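Local coordinates for cysteine protease (Listeria monocytogenes, PDB 5HU4), which cleaves the C-terminal sorting signal of surface proteins and, through a thioester intermediate, attaches them covalently to the cell wall, at residues T32-D37 and P46-H51. Sequence-based numbering, arbitrary orientation.
Sequences TTMRSD and PLAGHH
Met34 lays the far half of its side chain over the methyl group of Ala48. Its CE comes within 3.7 Å of Ala48 CB, and SD sits beside the same methyl. The chain runs extended to SD and then bends at chi3 (101°), which keeps CE beside the same methyl as SD. Nearer the backbone, Met34 CB touches the ring of Pro46 at CG. Ala48 CB also meets Thr32 OG1 at 3.7 Å, so threonine and methionine both lie against one small methyl. The hydroxyl of Thr32 has a partner in Thr22 OG1.

Thr32 and Ala48 form a hydrogen-bonded antiparallel pair. Thr32 N donates to Ala48 O, and Ala48 N to Thr32 O, both at 2.8 Å. Thr32 O also receives a CA-H...O contact from Leu47 CA. This is the beta hairpin of strands 31-33 and 44-48 in the sortase beta-barrel. Strand 44-48 leads to the active-site His50, and the Ala48 side chain lies about 8 Å from that of Cys111, which forms the acyl-thioester intermediate.

Leu47 points to the other face of the sheet with Thr33. Its CD2 lies 4.1 Å from Thr33 CG2, and Val18 and Leu108 also touch this leucine. In the loop after strand 31-33, the Arg35 side chain crosses that of Pro46 at about a right angle, with NH1 3.5 Å from Pro46 CD. Arg35 grips Asp37 side-on in a salt bridge, NE to OD1 and NH2 to OD2. NH1 bonds to Ile98 O, which further limits rotation of the group beside the proline.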
ATOM      1  N   THR A  32       2.347   6.467   0.215  1.00 20.84           N
ATOM      2  CA  THR A  32       1.649   7.746   0.161  1.00 19.72           C
ATOM      3  C   THR A  32       0.246   7.623  -0.428  1.00 20.79           C
ATOM      4  O   THR A  32       0.050   6.978  -1.459  1.00 20.88           O
ATOM      5  CB  THR A  32       2.438   8.780  -0.667  1.00 20.21           C
ATOM      6  OG1 THR A  32       2.633   8.282  -1.996  1.00 21.87           O
ATOM      7  CG2 THR A  32       3.793   9.056  -0.032  1.00 20.03           C
ATOM      8  N   THR A  33      -0.723   8.244   0.238  1.00 20.28           N
ATOM      9  CA  THR A  33      -2.093   8.298  -0.259  1.00 22.56           C
ATOM     10  C   THR A  33      -2.140   9.054  -1.583  1.00 22.55           C
ATOM     11  O   THR A  33      -1.307   9.926  -1.833  1.00 20.55           O
ATOM     12  CB  THR A  33      -3.036   8.973   0.751  1.00 20.81           C
ATOM     13  OG1 THR A  33      -2.646  10.341   0.929  1.00 21.12           O
ATOM     14  CG2 THR A  33      -2.984   8.255   2.091  1.00 20.72           C
ATOM     15  N   MET A  34      -3.114   8.725  -2.426  1.00 22.09           N
ATOM     16  CA  MET A  34      -3.164   9.288  -3.771  1.00 21.78           C
ATOM     17  C   MET A  34      -4.413  10.132  -4.023  1.00 23.92           C
ATOM     18  O   MET A  34      -4.473  10.886  -4.995  1.00 28.27           O
ATOM     19  CB  MET A  34      -3.065   8.168  -4.807  1.00 21.01           C
ATOM     20  CG  MET A  34      -1.711   7.480  -4.810  1.00 22.83           C
ATOM     21  SD  MET A  34      -1.555   6.212  -6.079  1.00 33.23           S
ATOM     22  CE  MET A  34      -0.624   7.103  -7.321  1.00 24.19           C
ATOM     23  N   ARG A  35      -5.409  10.005  -3.152  1.00 20.93           N
ATOM     24  CA  ARG A  35      -6.563  10.895  -3.192  1.00 21.70           C
ATOM     25  C   ARG A  35      -6.761  11.563  -1.838  1.00 24.70           C
ATOM     26  O   ARG A  35      -6.514  10.959  -0.795  1.00 23.33           O
ATOM     27  CB  ARG A  35      -7.837  10.147  -3.595  1.00 23.13           C
ATOM     28  CG  ARG A  35      -7.708   9.281  -4.834  1.00 25.67           C
ATOM     29  CD  ARG A  35      -9.079   8.951  -5.412  1.00 26.33           C
ATOM     30  NE  ARG A  35     -10.081   8.771  -4.367  1.00 25.28           N
ATOM     31  CZ  ARG A  35     -10.355   7.607  -3.785  1.00 25.40           C
ATOM     32  NH1 ARG A  35      -9.701   6.513  -4.146  1.00 25.00           N
ATOM     33  NH2 ARG A  35     -11.282   7.540  -2.841  1.00 23.07           N
ATOM     34  N   SER A  36      -7.208  12.814  -1.863  1.00 23.66           N
ATOM     35  CA  SER A  36      -7.429  13.579  -0.643  1.00 22.38           C
ATOM     36  C   SER A  36      -8.566  13.001   0.195  1.00 26.21           C
ATOM     37  O   SER A  36      -8.643  13.236   1.401  1.00 28.57           O
ATOM     38  CB  SER A  36      -7.729  15.041  -0.982  1.00 26.91           C
ATOM     39  OG  SER A  36      -8.967  15.158  -1.665  1.00 24.33           O
ATOM     40  N   ASP A  37      -9.436  12.228  -0.448  1.00 25.13           N
ATOM     41  CA  ASP A  37     -10.689  11.805   0.167  1.00 26.05           C
ATOM     42  C   ASP A  37     -10.690  10.366   0.683  1.00 27.49           C
ATOM     43  O   ASP A  37     -11.591   9.980   1.430  1.00 28.26           O
ATOM     44  CB  ASP A  37     -11.831  11.970  -0.833  1.00 27.71           C
ATOM     45  CG  ASP A  37     -11.783  10.941  -1.946  1.00 32.91           C
ATOM     46  OD1 ASP A  37     -11.002  11.129  -2.903  1.00 30.91           O
ATOM     47  OD2 ASP A  37     -12.524   9.938  -1.856  1.00 33.76           O
ATOM     48  N   PRO A  46      -5.952   3.736  -2.470  1.00 20.02           N
ATOM     49  CA  PRO A  46      -4.744   3.666  -3.299  1.00 19.26           C
ATOM     50  C   PRO A  46      -3.511   4.200  -2.578  1.00 22.07           C
ATOM     51  O   PRO A  46      -3.570   5.252  -1.938  1.00 21.20           O
ATOM     52  CB  PRO A  46      -5.097   4.543  -4.501  1.00 20.50           C
ATOM     53  CG  PRO A  46      -6.066   5.532  -3.963  1.00 21.31           C
ATOM     54  CD  PRO A  46      -6.862   4.806  -2.912  1.00 20.02           C
ATOM     55  N   LEU A  47      -2.407   3.468  -2.680  1.00 19.51           N
ATOM     56  CA  LEU A  47      -1.150   3.881  -2.071  1.00 19.69           C
ATOM     57  C   LEU A  47      -0.006   3.774  -3.068  1.00 19.60           C
ATOM     58  O   LEU A  47       0.128   2.769  -3.766  1.00 22.42           O
ATOM     59  CB  LEU A  47      -0.845   3.038  -0.829  1.00 22.09           C
ATOM     60  CG  LEU A  47      -1.715   3.291   0.402  1.00 21.31           C
ATOM     61  CD1 LEU A  47      -1.499   2.206   1.447  1.00 19.23           C
ATOM     62  CD2 LEU A  47      -1.421   4.666   0.978  1.00 17.05           C
ATOM     63  N   ALA A  48       0.815   4.816  -3.133  1.00 18.35           N
ATOM     64  CA  ALA A  48       1.973   4.820  -4.014  1.00 17.98           C
ATOM     65  C   ALA A  48       3.259   4.687  -3.207  1.00 19.27           C
ATOM     66  O   ALA A  48       3.382   5.246  -2.118  1.00 22.04           O
ATOM     67  CB  ALA A  48       2.001   6.086  -4.855  1.00 17.33           C
ATOM     68  N   GLY A  49       4.211   3.937  -3.748  1.00 19.60           N
ATOM     69  CA  GLY A  49       5.504   3.756  -3.117  1.00 20.89           C
ATOM     70  C   GLY A  49       6.576   3.587  -4.173  1.00 22.05           C
ATOM     71  O   GLY A  49       6.412   2.808  -5.111  1.00 23.01           O
ATOM     72  N   HIS A  50       7.673   4.318  -4.025  1.00 20.35           N
ATOM     73  CA  HIS A  50       8.723   4.321  -5.036  1.00 21.82           C
ATOM     74  C   HIS A  50       9.411   2.966  -5.158  1.00 23.23           C
ATOM     75  O   HIS A  50       9.513   2.215  -4.187  1.00 21.41           O
ATOM     76  CB  HIS A  50       9.761   5.399  -4.723  1.00 20.01           C
ATOM     77  CG  HIS A  50      10.557   5.835  -5.919  1.00 26.91           C
ATOM     78  ND1 HIS A  50       9.997   6.516  -6.970  1.00 26.44           N
ATOM     79  CD2 HIS A  50      11.868   5.672  -6.217  1.00 24.29           C
ATOM     80  CE1 HIS A  50      10.936   6.766  -7.878  1.00 26.64           C
ATOM     81  NE2 HIS A  50      12.071   6.264  -7.443  1.00 29.85           N
ATOM     82  N   HIS A  51       9.869   2.661  -6.366  1.00 20.35           N
ATOM     83  CA  HIS A  51      10.662   1.467  -6.616  1.00 20.06           C
ATOM     84  C   HIS A  51      12.117   1.881  -6.791  1.00 23.61           C
ATOM     85  O   HIS A  51      12.506   2.380  -7.846  1.00 25.85           O
ATOM     86  CB  HIS A  51      10.149   0.724  -7.854  1.00 22.48           C
ATOM     87  CG  HIS A  51      10.811  -0.598  -8.093  1.00 23.76           C
ATOM     88  ND1 HIS A  51      10.373  -1.485  -9.053  1.00 21.24           N
ATOM     89  CD2 HIS A  51      11.877  -1.186  -7.498  1.00 21.63           C
ATOM     90  CE1 HIS A  51      11.140  -2.560  -9.041  1.00 21.63           C
ATOM     91  NE2 HIS A  51      12.061  -2.404  -8.107  1.00 23.52           N
TER